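Local coordinates for protein alanine dehydrogenase (Archaeoglobus fulgidus, PDB 1OMO) that catalyses the NAD(+)-dependent oxidative deamination of L-alanine to pyruvate and the reverse reductive amination, working as a homodimer, at residues L4-E9 with K302-N307; K161-F166 with A177-A182. All coordinates share one frame; numbering follows the deposited sequence.

Overall arrangement
Alanine dehydrogenase from Archaeoglobus illustrates how a two-domain chain can return to its starting point. Strand 3-6, near the N terminus, enters the mixed sheet of the dimerisation domain, and almost three hundred residues later helix 294-311 comes back to pack on it; contact 1 (4-9 with 302-307) closes that long loop. Nested inside it, contact 2 (161-166 with 177-182) closes a short loop within the Rossmann-fold NAD domain, where the chain leaves helix 160-172 and returns as edge strand 177-179. The two contacts do not touch: their centres lie 34 Å apart and their nearest atoms about 13 Å. One ties the N-terminal strand to a helix near the C terminus, the other completes a local beta-alpha-beta unit.

Contact 1: L4-E9 with K302-N307; sequences LILTQE and KVVYEN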
ATOM      1  N   LEU A   4      -0.704  19.195  -2.114  1.00 22.24           N
ATOM      2  CA  LEU A   4       0.379  19.871  -1.393  1.00 21.99           C
ATOM      3  C   LEU A   4       1.588  18.916  -1.295  1.00 21.49           C
ATOM      4  O   LEU A   4       1.418  17.723  -1.034  1.00 22.61           O
ATOM      5  CB  LEU A   4      -0.125  20.254   0.008  1.00 20.81           C
ATOM      6  CG  LEU A   4       0.721  21.054   0.978  1.00 21.97           C
ATOM      7  CD1 LEU A   4       0.804  22.473   0.496  1.00 22.05           C
ATOM      8  CD2 LEU A   4       0.132  20.974   2.369  1.00 21.77           C
ATOM      9  N   ILE A   5       2.788  19.432  -1.552  1.00 20.75           N
ATOM     10  CA  ILE A   5       4.022  18.639  -1.471  1.00 19.87           C
ATOM     11  C   ILE A   5       4.821  19.150  -0.275  1.00 21.06           C
ATOM     12  O   ILE A   5       5.115  20.343  -0.198  1.00 20.85           O
ATOM     13  CB  ILE A   5       4.864  18.774  -2.775  1.00 19.07           C
ATOM     14  CG1 ILE A   5       4.028  18.283  -3.971  1.00 19.32           C
ATOM     15  CG2 ILE A   5       6.124  17.911  -2.706  1.00 15.71           C
ATOM     16  CD1 ILE A   5       3.483  16.855  -3.801  1.00 16.27           C
ATOM     17  N   LEU A   6       5.129  18.261   0.673  1.00 22.85           N
ATOM     18  CA  LEU A   6       5.888  18.650   1.865  1.00 22.35           C
ATOM     19  C   LEU A   6       7.188  17.880   2.025  1.00 24.62           C
ATOM     20  O   LEU A   6       7.230  16.633   2.016  1.00 25.99           O
ATOM     21  CB  LEU A   6       5.049  18.488   3.125  1.00 21.14           C
ATOM     22  CG  LEU A   6       3.906  19.477   3.369  1.00 21.49           C
ATOM     23  CD1 LEU A   6       3.220  19.076   4.648  1.00 23.30           C
ATOM     24  CD2 LEU A   6       4.400  20.917   3.475  1.00 15.68           C
ATOM     25  N   THR A   7       8.253  18.654   2.155  1.00 23.84           N
ATOM     26  CA  THR A   7       9.607  18.153   2.311  1.00 26.38           C
ATOM     27  C   THR A   7       9.928  17.797   3.770  1.00 26.28           C
ATOM     28  O   THR A   7       9.243  18.253   4.690  1.00 24.78           O
ATOM     29  CB  THR A   7      10.604  19.220   1.911  1.00 29.52           C
ATOM     30  OG1 THR A   7      10.614  20.234   2.901  1.00 38.87           O
ATOM     31  CG2 THR A   7      10.151  19.921   0.706  1.00 27.22           C
ATOM     32  N   GLN A   8      10.991  17.027   3.995  1.00 24.58           N
ATOM     33  CA  GLN A   8      11.330  16.684   5.367  1.00 25.33           C
ATOM     34  C   GLN A   8      11.595  17.941   6.196  1.00 25.63           C
ATOM     35  O   GLN A   8      11.098  18.065   7.319  1.00 26.15           O
ATOM     36  CB  GLN A   8      12.546  15.770   5.423  1.00 25.91           C
ATOM     37  CG  GLN A   8      12.872  15.305   6.835  1.00 25.89           C
ATOM     38  CD  GLN A   8      14.160  14.530   6.898  1.00 26.03           C
ATOM     39  OE1 GLN A   8      14.604  13.956   5.896  1.00 28.57           O
ATOM     40  NE2 GLN A   8      14.772  14.494   8.078  1.00 25.29           N
ATOM     41  N   GLU A   9      12.362  18.875   5.646  1.00 27.36           N
ATOM     42  CA  GLU A   9      12.668  20.113   6.350  1.00 29.92           C
ATOM     43  C   GLU A   9      11.372  20.830   6.708  1.00 28.99           C
ATOM     44  O   GLU A   9      11.231  21.335   7.816  1.00 30.43           O
ATOM     45  CB  GLU A   9      13.570  21.017   5.493  1.00 33.76           C
ATOM     46  CG  GLU A   9      13.973  22.339   6.152  1.00 42.64           C
ATOM     47  CD  GLU A   9      15.361  22.868   5.711  1.00 47.08           C
ATOM     48  OE1 GLU A   9      15.625  22.981   4.483  1.00 47.47           O
ATOM     49  OE2 GLU A   9      16.185  23.180   6.612  1.00 48.98           O
ATOM     50  N   LYS A 302      -2.025  14.076   9.650  1.00 23.01           N
ATOM     51  CA  LYS A 302      -3.157  14.998   9.697  1.00 24.36           C
ATOM     52  C   LYS A 302      -2.743  16.315  10.371  1.00 25.29           C
ATOM     53  O   LYS A 302      -3.150  17.407   9.952  1.00 25.94           O
ATOM     54  CB  LYS A 302      -4.331  14.400  10.471  1.00 24.75           C
ATOM     55  CG  LYS A 302      -5.161  15.519  11.144  1.00 24.27           C
ATOM     56  CD  LYS A 302      -6.499  15.063  11.677  1.00 25.32           C
ATOM     57  CE  LYS A 302      -7.338  16.264  12.150  1.00 26.28           C
ATOM     58  NZ  LYS A 302      -8.745  15.861  12.370  1.00 28.78           N
ATOM     59  N   VAL A 303      -1.946  16.216  11.428  1.00 24.91           N
ATOM     60  CA  VAL A 303      -1.507  17.412  12.130  1.00 23.75           C
ATOM     61  C   VAL A 303      -0.559  18.250  11.289  1.00 24.54           C
ATOM     62  O   VAL A 303      -0.638  19.474  11.303  1.00 24.12           O
ATOM     63  CB  VAL A 303      -0.832  17.044  13.442  1.00 24.59           C
ATOM     64  CG1 VAL A 303      -0.085  18.254  14.003  1.00 25.14           C
ATOM     65  CG2 VAL A 303      -1.886  16.561  14.432  1.00 22.42           C
ATOM     66  N   VAL A 304       0.353  17.586  10.581  1.00 23.85           N
ATOM     67  CA  VAL A 304       1.307  18.262   9.709  1.00 22.81           C
ATOM     68  C   VAL A 304       0.565  18.956   8.569  1.00 23.81           C
ATOM     69  O   VAL A 304       0.912  20.085   8.167  1.00 22.52           O
ATOM     70  CB  VAL A 304       2.288  17.253   9.060  1.00 23.27           C
ATOM     71  CG1 VAL A 304       3.026  17.902   7.882  1.00 21.99           C
ATOM     72  CG2 VAL A 304       3.277  16.749  10.097  1.00 24.16           C
ATOM     73  N   TYR A 305      -0.443  18.274   8.021  1.00 23.76           N
ATOM     74  CA  TYR A 305      -1.183  18.855   6.898  1.00 25.82           C
ATOM     75  C   TYR A 305      -1.950  20.131   7.305  1.00 25.49           C
ATOM     76  O   TYR A 305      -1.843  21.147   6.640  1.00 26.27           O
ATOM     77  CB  TYR A 305      -2.135  17.816   6.260  1.00 25.05           C
ATOM     78  CG  TYR A 305      -2.999  18.374   5.135  1.00 25.01           C
ATOM     79  CD1 TYR A 305      -4.373  18.507   5.296  1.00 24.67           C
ATOM     80  CD2 TYR A 305      -2.432  18.822   3.934  1.00 24.53           C
ATOM     81  CE1 TYR A 305      -5.181  19.081   4.295  1.00 25.54           C
ATOM     82  CE2 TYR A 305      -3.226  19.392   2.930  1.00 25.07           C
ATOM     83  CZ  TYR A 305      -4.606  19.521   3.123  1.00 24.28           C
ATOM     84  OH  TYR A 305      -5.396  20.080   2.161  1.00 24.75           O
ATOM     85  N   GLU A 306      -2.691  20.085   8.400  1.00 26.41           N
ATOM     86  CA  GLU A 306      -3.449  21.245   8.853  1.00 28.23           C
ATOM     87  C   GLU A 306      -2.516  22.355   9.302  1.00 29.57           C
ATOM     88  O   GLU A 306      -2.802  23.525   9.079  1.00 31.98           O
ATOM     89  CB  GLU A 306      -4.429  20.831   9.964  1.00 28.09           C
ATOM     90  CG  GLU A 306      -5.497  19.880   9.418  1.00 27.59           C
ATOM     91  CD  GLU A 306      -6.430  19.315  10.455  1.00 27.45           C
ATOM     92  OE1 GLU A 306      -7.369  18.594  10.074  1.00 26.91           O
ATOM     93  OE2 GLU A 306      -6.235  19.576  11.655  1.00 32.06           O
ATOM     94  N   ASN A 307      -1.389  22.019   9.915  1.00 28.55           N
ATOM     95  CA  ASN A 307      -0.489  23.080  10.310  1.00 26.51           C
ATOM     96  C   ASN A 307       0.157  23.676   9.077  1.00 27.07           C
ATOM     97  O   ASN A 307       0.583  24.821   9.092  1.00 27.22           O
ATOM     98  CB  ASN A 307       0.591  22.573  11.245  1.00 25.67           C
ATOM     99  CG  ASN A 307       0.102  22.422  12.660  1.00 23.97           C
ATOM    100  OD1 ASN A 307      -0.895  23.020  13.041  1.00 25.94           O
ATOM    101  ND2 ASN A 307       0.806  21.634  13.452  1.00 23.75           N
TER
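Leu6 and Val304 supply the tightest point of this strand-on-helix packing: Leu6 CD1 comes within 3.4 Å of Val304 CG1, the two side chains passing antiparallel with their branched ends in contact. The second meeting is slightly wider. Leu4 CD2 comes obliquely to the CD2-CE2 bond of Tyr305, 3.7 Å from Tyr305 CD2 and 3.8 Å from Tyr305 CE2. Leu4 holds CG anti to its backbone N (chi1 -176°), and Tyr305 does likewise (chi1 177°), which swings the ring back toward the strand although its CB sets out to the side. Leu4 and Leu6, two residues apart, thus face the helix together, while Ile5 turns to the other side of the sheet and packs on Ile317 of the second subunit.

Leu14 extends the apolar layer by touching both Leu6 and Val304. Away from this layer, the helix carries polar, partly exposed residues. Lys302 NZ and Glu306 OE1 form a long salt bridge of 3.8 Å, one turn apart; each has a further partner, the carbonyl of Met59 for the lysine and the hydroxyl of Tyr61 for the glutamate. Methyl groups and the Tyr305 ring make all of the contact between these two segments, implying that shape and burial probably hold this patch, whereas Lys302 and Glu306 add polar bonds to Met59 and Tyr61.

Contact 2: K161-F166 with A177-A182; sequences KAAKKF and ASVQPA
Val179 reaches from strand 177-179 to helix 160-172 with both of its methyl groups: CG1 meets the Ala163 methyl, and CG2 the backbone between Ala163 and Lys164 and the base of the lysine side chain. Val179 CG1 lies 4.0 Å from Ala163 CB. Val179 CG2 approaches the Ala163-Lys164 peptide, 3.9 Å from Ala163 C, and is 3.6 Å from Lys164 CG. This division of labour follows from the valine's rotamer: with chi1 at 175°, CG1 stands anti to the backbone N and CG2 anti to the carbonyl carbon, leaving the two branches spread along the helix surface.

Ala163 points its short side chain at the strand, and its small size is consistent with the 6.0 Å separation of Ala163 CA and Val179 CA. Lys164 behaves differently. Its CG lies anti to its own carbonyl carbon (chi1 -79°); this places CG against Val179 CG2, while the extended rest of the chain carries NZ to its salt bridge with Glu160. Apolar stem and charged end therefore serve separate partners.

On the strand's other side, Ser178 and Gln180 turn away from the helix. Gln180 is folded back, which brings NE2 close to Ser178 OG, but their 2.5 Å separation is implausibly short for such a bond and its exact geometry is doubtful.

Helix and strand belong to the classical beta-alpha-beta crossover of a Rossmann fold, next to the NAD site: Ala163 also touches Asp157, an NAD(+)-binding residue, and Ala162 touches the cofactor. The chemistry implies an apolar contact built from methyls and an aliphatic lysine stem, with the lysine's charge paired to Glu160 at the exposed border.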
ATOM      1  N   LYS A 161      31.105   6.072  21.036  1.00 22.34           N
ATOM      2  CA  LYS A 161      30.959   7.433  20.555  1.00 21.26           C
ATOM      3  C   LYS A 161      29.476   7.882  20.606  1.00 21.83           C
ATOM      4  O   LYS A 161      29.177   8.998  20.990  1.00 23.04           O
ATOM      5  CB  LYS A 161      31.448   7.519  19.127  1.00 22.68           C
ATOM      6  CG  LYS A 161      31.636   8.931  18.625  1.00 25.50           C
ATOM      7  CD  LYS A 161      31.749   8.934  17.108  1.00 26.39           C
ATOM      8  CE  LYS A 161      32.357  10.230  16.611  1.00 28.33           C
ATOM      9  NZ  LYS A 161      33.767  10.318  17.083  1.00 31.53           N
ATOM     10  N   ALA A 162      28.558   7.000  20.227  1.00 18.71           N
ATOM     11  CA  ALA A 162      27.145   7.327  20.221  1.00 20.14           C
ATOM     12  C   ALA A 162      26.611   7.505  21.660  1.00 20.47           C
ATOM     13  O   ALA A 162      25.815   8.412  21.915  1.00 20.00           O
ATOM     14  CB  ALA A 162      26.339   6.236  19.461  1.00 15.83           C
ATOM     15  N   ALA A 163      27.044   6.665  22.596  1.00 19.80           N
ATOM     16  CA  ALA A 163      26.569   6.804  23.983  1.00 21.87           C
ATOM     17  C   ALA A 163      27.031   8.137  24.591  1.00 21.62           C
ATOM     18  O   ALA A 163      26.272   8.823  25.252  1.00 23.00           O
ATOM     19  CB  ALA A 163      27.047   5.600  24.838  1.00 18.26           C
ATOM     20  N   LYS A 164      28.276   8.513  24.341  1.00 23.80           N
ATOM     21  CA  LYS A 164      28.802   9.771  24.868  1.00 24.94           C
ATOM     22  C   LYS A 164      28.067  10.968  24.288  1.00 24.96           C
ATOM     23  O   LYS A 164      27.789  11.947  24.991  1.00 24.69           O
ATOM     24  CB  LYS A 164      30.309   9.890  24.588  1.00 25.55           C
ATOM     25  CG  LYS A 164      31.167   9.079  25.554  1.00 29.43           C
ATOM     26  CD  LYS A 164      32.654   9.165  25.240  1.00 30.93           C
ATOM     27  CE  LYS A 164      33.452   8.322  26.253  1.00 33.85           C
ATOM     28  NZ  LYS A 164      34.938   8.205  25.990  1.00 34.68           N
ATOM     29  N   LYS A 165      27.754  10.901  23.003  1.00 24.29           N
ATOM     30  CA  LYS A 165      27.018  11.983  22.390  1.00 24.22           C
ATOM     31  C   LYS A 165      25.624  12.098  23.028  1.00 24.21           C
ATOM     32  O   LYS A 165      25.183  13.189  23.358  1.00 24.80           O
ATOM     33  CB  LYS A 165      26.869  11.744  20.891  1.00 27.85           C
ATOM     34  CG  LYS A 165      26.059  12.831  20.204  1.00 32.50           C
ATOM     35  CD  LYS A 165      25.866  12.578  18.716  1.00 36.23           C
ATOM     36  CE  LYS A 165      25.763  13.895  17.966  1.00 38.69           C
ATOM     37  NZ  LYS A 165      25.156  13.664  16.636  1.00 42.32           N
ATOM     38  N   PHE A 166      24.928  10.976  23.202  1.00 22.15           N
ATOM     39  CA  PHE A 166      23.587  11.005  23.785  1.00 23.65           C
ATOM     40  C   PHE A 166      23.715  11.554  25.216  1.00 23.59           C
ATOM     41  O   PHE A 166      22.915  12.360  25.663  1.00 23.67           O
ATOM     42  CB  PHE A 166      22.967   9.572  23.739  1.00 23.13           C
ATOM     43  CG  PHE A 166      21.628   9.419  24.459  1.00 22.52           C
ATOM     44  CD1 PHE A 166      21.589   9.016  25.795  1.00 20.78           C
ATOM     45  CD2 PHE A 166      20.413   9.655  23.797  1.00 22.46           C
ATOM     46  CE1 PHE A 166      20.375   8.845  26.466  1.00 19.24           C
ATOM     47  CE2 PHE A 166      19.181   9.489  24.466  1.00 19.03           C
ATOM     48  CZ  PHE A 166      19.164   9.085  25.795  1.00 19.57           C
ATOM     49  N   ALA A 177      23.333  12.594  33.458  1.00 25.11           N
ATOM     50  CA  ALA A 177      23.492  11.382  32.661  1.00 25.47           C
ATOM     51  C   ALA A 177      24.936  10.860  32.555  1.00 24.87           C
ATOM     52  O   ALA A 177      25.882  11.618  32.688  1.00 22.69           O
ATOM     53  CB  ALA A 177      22.909  11.624  31.246  1.00 21.00           C
ATOM     54  N   SER A 178      25.090   9.561  32.306  1.00 23.17           N
ATOM     55  CA  SER A 178      26.427   8.999  32.192  1.00 23.72           C
ATOM     56  C   SER A 178      26.440   7.787  31.286  1.00 22.29           C
ATOM     57  O   SER A 178      25.426   7.120  31.123  1.00 22.31           O
ATOM     58  CB  SER A 178      26.962   8.588  33.572  1.00 22.25           C
ATOM     59  OG  SER A 178      26.486   7.295  33.965  1.00 21.67           O
ATOM     60  N   VAL A 179      27.596   7.507  30.704  1.00 23.72           N
ATOM     61  CA  VAL A 179      27.765   6.338  29.839  1.00 23.71           C
ATOM     62  C   VAL A 179      27.894   5.153  30.801  1.00 25.01           C
ATOM     63  O   VAL A 179      28.491   5.294  31.872  1.00 25.73           O
ATOM     64  CB  VAL A 179      29.032   6.468  28.974  1.00 23.04           C
ATOM     65  CG1 VAL A 179      29.256   5.176  28.182  1.00 24.12           C
ATOM     66  CG2 VAL A 179      28.896   7.659  28.030  1.00 21.44           C
ATOM     67  N   GLN A 180      27.328   4.007  30.435  1.00 24.82           N
ATOM     68  CA  GLN A 180      27.332   2.828  31.299  1.00 25.37           C
ATOM     69  C   GLN A 180      27.265   1.538  30.503  1.00 25.69           C
ATOM     70  O   GLN A 180      26.648   1.489  29.457  1.00 27.24           O
ATOM     71  CB  GLN A 180      26.098   2.857  32.218  1.00 25.37           C
ATOM     72  CG  GLN A 180      25.988   4.060  33.171  1.00 25.99           C
ATOM     73  CD  GLN A 180      27.003   3.999  34.284  1.00 24.14           C
ATOM     74  OE1 GLN A 180      27.418   2.925  34.670  1.00 26.94           O
ATOM     75  NE2 GLN A 180      27.385   5.145  34.816  1.00 24.61           N
ATOM     76  N   PRO A 181      27.841   0.459  31.031  1.00 25.84           N
ATOM     77  CA  PRO A 181      27.870  -0.871  30.413  1.00 25.79           C
ATOM     78  C   PRO A 181      26.426  -1.287  30.353  1.00 26.56           C
ATOM     79  O   PRO A 181      25.615  -0.693  31.036  1.00 27.62           O
ATOM     80  CB  PRO A 181      28.625  -1.727  31.426  1.00 26.19           C
ATOM     81  CG  PRO A 181      29.372  -0.720  32.270  1.00 27.90           C
ATOM     82  CD  PRO A 181      28.407   0.423  32.388  1.00 26.09           C
ATOM     83  N   ALA A 182      26.105  -2.334  29.599  1.00 26.64           N
ATOM     84  CA  ALA A 182      24.718  -2.758  29.457  1.00 25.59           C
ATOM     85  C   ALA A 182      24.055  -3.237  30.740  1.00 26.10           C
ATOM     86  O   ALA A 182      22.917  -2.886  31.021  1.00 25.32           O
ATOM     87  CB  ALA A 182      24.606  -3.833  28.379  1.00 22.89           C
TER